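Long-range contacts in beta-phenylalanine aminotransferase (Variovorax paradoxus, PDB 4AO9), which probably catalyses the pyridoxal-5'-phosphate-dependent transfer of the amino group of beta-phenylalanine to a keto-acid acceptor: residues P42-Q47 with F69-A74; V224-M229 with D241-L246. All coordinates share one frame; numbering follows the deposited sequence.

The two contacts come in series along the chain, contact 1 closing before contact 2 opens, and lie on opposite sides of the chain's centre. Their own centres are 41 Å apart and their nearest atoms about 23 Å apart, so they do not touch. Nor do they share a sheet: contact 1 packs helix 42-51 on the loop that leads into strand 72-77 of a small mixed sheet, whereas contact 2 packs helix 240-253 on strand 221-226 of the large seven-stranded one. Together they illustrate two ways of seating a helix, one mixing a CH-pi contact with hydrogen bonds and bridging waters near the subunit interface, the other formed almost entirely by hydrocarbon side chains beside the pyridoxal-5'-phosphate pocket, to which Glu227 belongs.

Contact 1 (P42-Q47 with F69-A74); sequences PASQRQ and FPLTIA
Gln45 lays its CB over one face of the Phe69 ring, 3.9 Å from the centroid and shifted toward the rim, a CH-pi contact. With CG anti to the backbone N (chi1 -170°) and the chain extended beyond it, the rest of Gln45 runs on past the ring margin; the amide and ring planes are 20° apart, NE2 being 3.9 Å from Phe69 CE1. One residue earlier, polar pairing takes over. Ser44 OG accepts the backbone N-H of Thr72 at 2.9 Å, with an angle of 153° at the hydrogen. A water donates to both Ser44 O and Pro70 O while accepting from Thr72 OG1, which in turn receives a hydrogen bond from a second water, which accepts from Gln47 NE2 at 3.3 Å. The side chains of Gln47 and Thr72 cross at about a right angle, CG of Gln47 lying 3.3 Å from Thr72 OG1. At the start of the helix, the backbone N atoms of Ala43 and Ser44 bond to the carboxylate of Asp85. Thr72 and Ile73 also pair with a parallel strand of the second subunit; the contact therefore seats an N-terminal helix on the loop entering a strand whose sheet continues across the dimer interface of this class-III aminotransferase.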
loop_
_atom_site.group_PDB
_atom_site.type_symbol
_atom_site.label_atom_id
_atom_site.label_comp_id
_atom_site.label_asym_id
_atom_site.label_seq_id
_atom_site.Cartn_x
_atom_site.Cartn_y
_atom_site.Cartn_z
ATOM N N PRO A 42 13.226 29.400 -8.954
ATOM C CA PRO A 42 12.432 29.404 -10.188
ATOM C C PRO A 42 12.255 28.041 -10.861
ATOM O O PRO A 42 11.207 27.789 -11.476
ATOM C CB PRO A 42 13.214 30.352 -11.113
ATOM C CG PRO A 42 14.586 30.411 -10.546
ATOM C CD PRO A 42 14.427 30.257 -9.075
ATOM N N ALA A 43 13.259 27.177 -10.765
ATOM C CA ALA A 43 13.151 25.848 -11.350
ATOM C C ALA A 43 12.078 25.035 -10.611
ATOM O O ALA A 43 11.272 24.350 -11.253
ATOM C CB ALA A 43 14.488 25.133 -11.342
ATOM N N SER A 44 12.039 25.132 -9.284
ATOM C CA SER A 44 10.964 24.457 -8.546
ATOM C C SER A 44 9.598 25.032 -8.888
ATOM O O SER A 44 8.610 24.295 -8.969
ATOM C CB SER A 44 11.200 24.467 -7.036
ATOM O OG SER A 44 12.116 23.446 -6.670
ATOM N N GLN A 45 9.528 26.342 -9.121
ATOM C CA GLN A 45 8.241 26.926 -9.480
ATOM C C GLN A 45 7.773 26.435 -10.851
ATOM O O GLN A 45 6.606 26.078 -11.009
ATOM C CB GLN A 45 8.260 28.461 -9.424
ATOM C CG GLN A 45 6.851 29.042 -9.571
ATOM C CD GLN A 45 6.785 30.534 -9.331
ATOM O OE1 GLN A 45 7.706 31.268 -9.660
ATOM N NE2 GLN A 45 5.684 30.984 -8.745
ATOM N N ARG A 46 8.681 26.430 -11.831
ATOM C CA ARG A 46 8.397 25.907 -13.172
ATOM C C ARG A 46 7.900 24.464 -13.104
ATOM O O ARG A 46 6.914 24.100 -13.750
ATOM C CB ARG A 46 9.666 25.974 -14.037
ATOM C CG ARG A 46 9.521 25.528 -15.489
ATOM C CD ARG A 46 10.838 25.709 -16.267
ATOM N NE ARG A 46 11.567 26.906 -15.834
ATOM C CZ ARG A 46 12.797 26.912 -15.317
ATOM N NH1 ARG A 46 13.484 25.784 -15.173
ATOM N NH2 ARG A 46 13.346 28.060 -14.945
ATOM N N GLN A 47 8.592 23.653 -12.313
ATOM C CA GLN A 47 8.248 22.241 -12.194
ATOM C C GLN A 47 6.863 22.058 -11.570
ATOM O O GLN A 47 6.071 21.223 -12.042
ATOM C CB GLN A 47 9.337 21.513 -11.412
ATOM C CG GLN A 47 9.089 20.046 -11.160
ATOM C CD GLN A 47 8.771 19.246 -12.409
ATOM O OE1 GLN A 47 9.239 19.555 -13.513
ATOM N NE2 GLN A 47 7.961 18.207 -12.239
ATOM N N PHE A 69 4.503 27.197 -3.008
ATOM C CA PHE A 69 4.639 25.945 -3.762
ATOM C C PHE A 69 5.777 25.162 -3.116
ATOM O O PHE A 69 6.661 25.756 -2.511
ATOM C CB PHE A 69 4.952 26.196 -5.251
ATOM C CG PHE A 69 6.195 27.006 -5.478
ATOM C CD1 PHE A 69 6.135 28.394 -5.524
ATOM C CD2 PHE A 69 7.436 26.388 -5.624
ATOM C CE1 PHE A 69 7.283 29.152 -5.715
ATOM C CE2 PHE A 69 8.599 27.140 -5.810
ATOM C CZ PHE A 69 8.519 28.535 -5.857
ATOM N N PRO A 70 5.757 23.823 -3.231
ATOM C CA PRO A 70 6.832 23.035 -2.629
ATOM C C PRO A 70 8.063 22.981 -3.517
ATOM O O PRO A 70 7.944 22.995 -4.751
ATOM C CB PRO A 70 6.209 21.643 -2.489
ATOM C CG PRO A 70 5.209 21.582 -3.619
ATOM C CD PRO A 70 4.641 22.975 -3.690
ATOM N N LEU A 71 9.229 22.891 -2.892
ATOM C CA LEU A 71 10.462 22.617 -3.622
ATOM C C LEU A 71 10.421 21.225 -4.235
ATOM O O LEU A 71 9.931 20.269 -3.616
ATOM C CB LEU A 71 11.676 22.699 -2.696
ATOM C CG LEU A 71 12.003 24.031 -2.018
ATOM C CD1 LEU A 71 13.120 23.854 -0.990
ATOM C CD2 LEU A 71 12.410 25.051 -3.053
ATOM N N THR A 72 10.912 21.124 -5.465
ATOM C CA THR A 72 11.253 19.829 -6.038
ATOM C C THR A 72 12.644 19.426 -5.572
ATOM O O THR A 72 13.586 20.218 -5.639
ATOM C CB THR A 72 11.185 19.874 -7.570
ATOM O OG1 THR A 72 9.817 19.971 -7.960
ATOM C CG2 THR A 72 11.778 18.614 -8.198
ATOM N N ILE A 73 12.755 18.190 -5.094
ATOM C CA ILE A 73 14.029 17.638 -4.651
ATOM C C ILE A 73 14.638 16.836 -5.800
ATOM O O ILE A 73 14.012 15.904 -6.308
ATOM C CB ILE A 73 13.860 16.780 -3.360
ATOM C CG1 ILE A 73 13.246 17.611 -2.215
ATOM C CG2 ILE A 73 15.180 16.133 -2.939
ATOM C CD1 ILE A 73 13.990 18.914 -1.880
ATOM N N ALA A 74 15.843 17.230 -6.210
ATOM C CA ALA A 74 16.508 16.654 -7.384
ATOM C C ALA A 74 17.425 15.482 -7.067
ATOM O O ALA A 74 17.601 14.587 -7.890
ATOM C CB ALA A 74 17.299 17.737 -8.109
HETATM O O HOH W 1 8.147 22.040 -7.318
HETATM O O HOH W 2 8.023 18.096 -8.982
#

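Contact 2 (V224-M229 with D241-L246)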
loop_
_atom_site.group_PDB
_atom_site.type_symbol
_atom_site.label_atom_id
_atom_site.label_comp_id
_atom_site.label_asym_id
_atom_site.label_seq_id
_atom_site.Cartn_x
_atom_site.Cartn_y
_atom_site.Cartn_z
ATOM N N VAL A 224 -8.718 -1.257 21.083
ATOM C CA VAL A 224 -8.221 0.073 21.422
ATOM C C VAL A 224 -6.947 0.245 20.613
ATOM O O VAL A 224 -6.017 -0.534 20.776
ATOM C CB VAL A 224 -7.906 0.178 22.935
ATOM C CG1 VAL A 224 -7.353 1.567 23.254
ATOM C CG2 VAL A 224 -9.171 -0.118 23.773
ATOM N N LEU A 225 -6.931 1.236 19.723
ATOM C CA LEU A 225 -5.795 1.473 18.819
ATOM C C LEU A 225 -5.139 2.796 19.183
ATOM O O LEU A 225 -5.814 3.833 19.257
ATOM C CB LEU A 225 -6.275 1.477 17.355
ATOM C CG LEU A 225 -5.258 1.950 16.303
ATOM C CD1 LEU A 225 -4.095 0.990 16.172
ATOM C CD2 LEU A 225 -5.935 2.133 14.945
ATOM N N VAL A 226 -3.833 2.767 19.444
ATOM C CA VAL A 226 -3.144 3.961 19.932
ATOM C C VAL A 226 -1.666 3.981 19.542
ATOM O O VAL A 226 -1.001 2.935 19.489
ATOM C CB VAL A 226 -3.316 4.085 21.485
ATOM C CG1 VAL A 226 -2.549 2.976 22.205
ATOM C CG2 VAL A 226 -2.893 5.472 22.008
ATOM N N GLU A 227 -1.166 5.188 19.285
ATOM C CA GLU A 227 0.277 5.432 19.159
ATOM C C GLU A 227 0.869 5.645 20.554
ATOM O O GLU A 227 0.347 6.458 21.307
ATOM C CB GLU A 227 0.523 6.699 18.346
ATOM C CG GLU A 227 0.002 6.652 16.893
ATOM C CD GLU A 227 -0.212 8.053 16.357
ATOM O OE1 GLU A 227 0.766 8.634 15.824
ATOM O OE2 GLU A 227 -1.344 8.573 16.514
ATOM N N PRO A 228 1.955 4.929 20.911
ATOM C CA PRO A 228 2.540 5.183 22.253
ATOM C C PRO A 228 3.173 6.576 22.381
ATOM O O PRO A 228 3.372 7.055 23.506
ATOM C CB PRO A 228 3.574 4.072 22.435
ATOM C CG PRO A 228 3.352 3.096 21.349
ATOM C CD PRO A 228 2.490 3.709 20.277
ATOM N N MET A 229 3.494 7.197 21.243
ATOM C CA MET A 229 3.757 8.630 21.136
ATOM C C MET A 229 3.095 9.045 19.840
ATOM O O MET A 229 3.370 8.441 18.797
ATOM C CB MET A 229 5.264 8.924 21.054
ATOM C CG MET A 229 5.574 10.404 20.824
ATOM S SD MET A 229 7.214 10.753 20.139
ATOM C CE MET A 229 6.933 10.322 18.417
ATOM N N ASP A 241 0.609 6.515 32.861
ATOM C CA ASP A 241 -0.692 6.276 33.510
ATOM C C ASP A 241 -1.794 6.008 32.480
ATOM O O ASP A 241 -2.640 5.134 32.669
ATOM C CB ASP A 241 -1.076 7.416 34.479
ATOM C CG ASP A 241 -1.500 8.710 33.767
ATOM O OD1 ASP A 241 -0.872 9.113 32.757
ATOM O OD2 ASP A 241 -2.470 9.351 34.238
ATOM N N PHE A 242 -1.742 6.759 31.383
ATOM C CA PHE A 242 -2.725 6.667 30.322
ATOM C C PHE A 242 -2.569 5.355 29.570
ATOM O O PHE A 242 -3.547 4.621 29.382
ATOM C CB PHE A 242 -2.545 7.871 29.387
ATOM C CG PHE A 242 -3.280 7.755 28.081
ATOM C CD1 PHE A 242 -4.674 7.785 28.037
ATOM C CD2 PHE A 242 -2.573 7.648 26.895
ATOM C CE1 PHE A 242 -5.354 7.691 26.830
ATOM C CE2 PHE A 242 -3.239 7.552 25.678
ATOM C CZ PHE A 242 -4.628 7.578 25.637
ATOM N N LEU A 243 -1.348 5.055 29.141
ATOM C CA LEU A 243 -1.120 3.839 28.368
ATOM C C LEU A 243 -1.405 2.574 29.190
ATOM O O LEU A 243 -1.993 1.627 28.681
ATOM C CB LEU A 243 0.274 3.822 27.735
ATOM C CG LEU A 243 0.586 4.944 26.737
ATOM C CD1 LEU A 243 2.045 4.850 26.314
ATOM C CD2 LEU A 243 -0.341 4.892 25.512
ATOM N N GLN A 244 -1.023 2.578 30.470
ATOM C CA GLN A 244 -1.369 1.472 31.363
ATOM C C GLN A 244 -2.889 1.342 31.555
ATOM O O GLN A 244 -3.418 0.228 31.597
ATOM C CB GLN A 244 -0.635 1.609 32.707
ATOM C CG GLN A 244 -0.790 0.418 33.658
ATOM C CD GLN A 244 -0.293 -0.912 33.085
ATOM O OE1 GLN A 244 0.624 -0.956 32.254
ATOM N NE2 GLN A 244 -0.893 -2.008 33.548
ATOM N N ALA A 245 -3.584 2.472 31.650
ATOM C CA ALA A 245 -5.043 2.460 31.748
ATOM C C ALA A 245 -5.667 1.791 30.522
ATOM O O ALA A 245 -6.645 1.057 30.647
ATOM C CB ALA A 245 -5.596 3.867 31.945
ATOM N N LEU A 246 -5.088 2.024 29.342
ATOM C CA LEU A 246 -5.591 1.379 28.125
ATOM C C LEU A 246 -5.409 -0.140 28.154
ATOM O O LEU A 246 -6.321 -0.889 27.804
ATOM C CB LEU A 246 -4.897 1.967 26.887
ATOM C CG LEU A 246 -5.068 3.469 26.662
ATOM C CD1 LEU A 246 -4.524 3.839 25.288
ATOM C CD2 LEU A 246 -6.518 3.946 26.822
#
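Leu246 reaches from helix 240-253 to Val226 on strand 221-226, the two side chains meeting tip to tip. Its CB stays close to its own helix, 3.4 Å from the carbonyl O of Leu243. CG, the next atom out, sits above one face of the Phe242 ring, displaced toward the rim, so the preceding turn supports the branch point. There the chain divides. CD1 enters the strand side and meets Val226 with CG1 at 3.8 Å and CG2 at 4.0 Å, nestling between the two methyls; it also touches Val224 CG1 at 4.2 Å. CD2 turns back to Phe242, 3.9 Å from CE1. With CG anti to the carbonyl carbon (chi1 -60°), the branch point comes over the Phe242 ring and CD1 is carried on to Val226.

Val226 is thus gripped from more than one direction: its CG2 also meets Phe242 CE2 at an oblique approach. Further along, Leu243 takes over from Leu246, bringing CD1 to 3.8 Å from Pro228 O and to the proline ring at CB. Every touching residue is buried, and the interface consists of hydrocarbon apart from that carbonyl oxygen. Between Val226 and Pro228, Glu227 turns its CB away from the helix and belongs to the pyridoxal-5'-phosphate pocket, its carboxylate held by the backbone N atoms of Tyr179 and Gly231.

Helix and strand run nearly antiparallel, at 152°, as expected where a helix returns the chain between parallel strands. Strand 256-260, which follows the helix, hydrogen-bonds beside 221-226, completing a beta-alpha-beta crossover in the large sheet of the fold type I aminotransferases. Strand 171-175 flanks 221-226 on its other side, contributing Phe175 against Leu246, Val226 and Val224, while helix 207-216 packs alongside through Ala210 and Ile214.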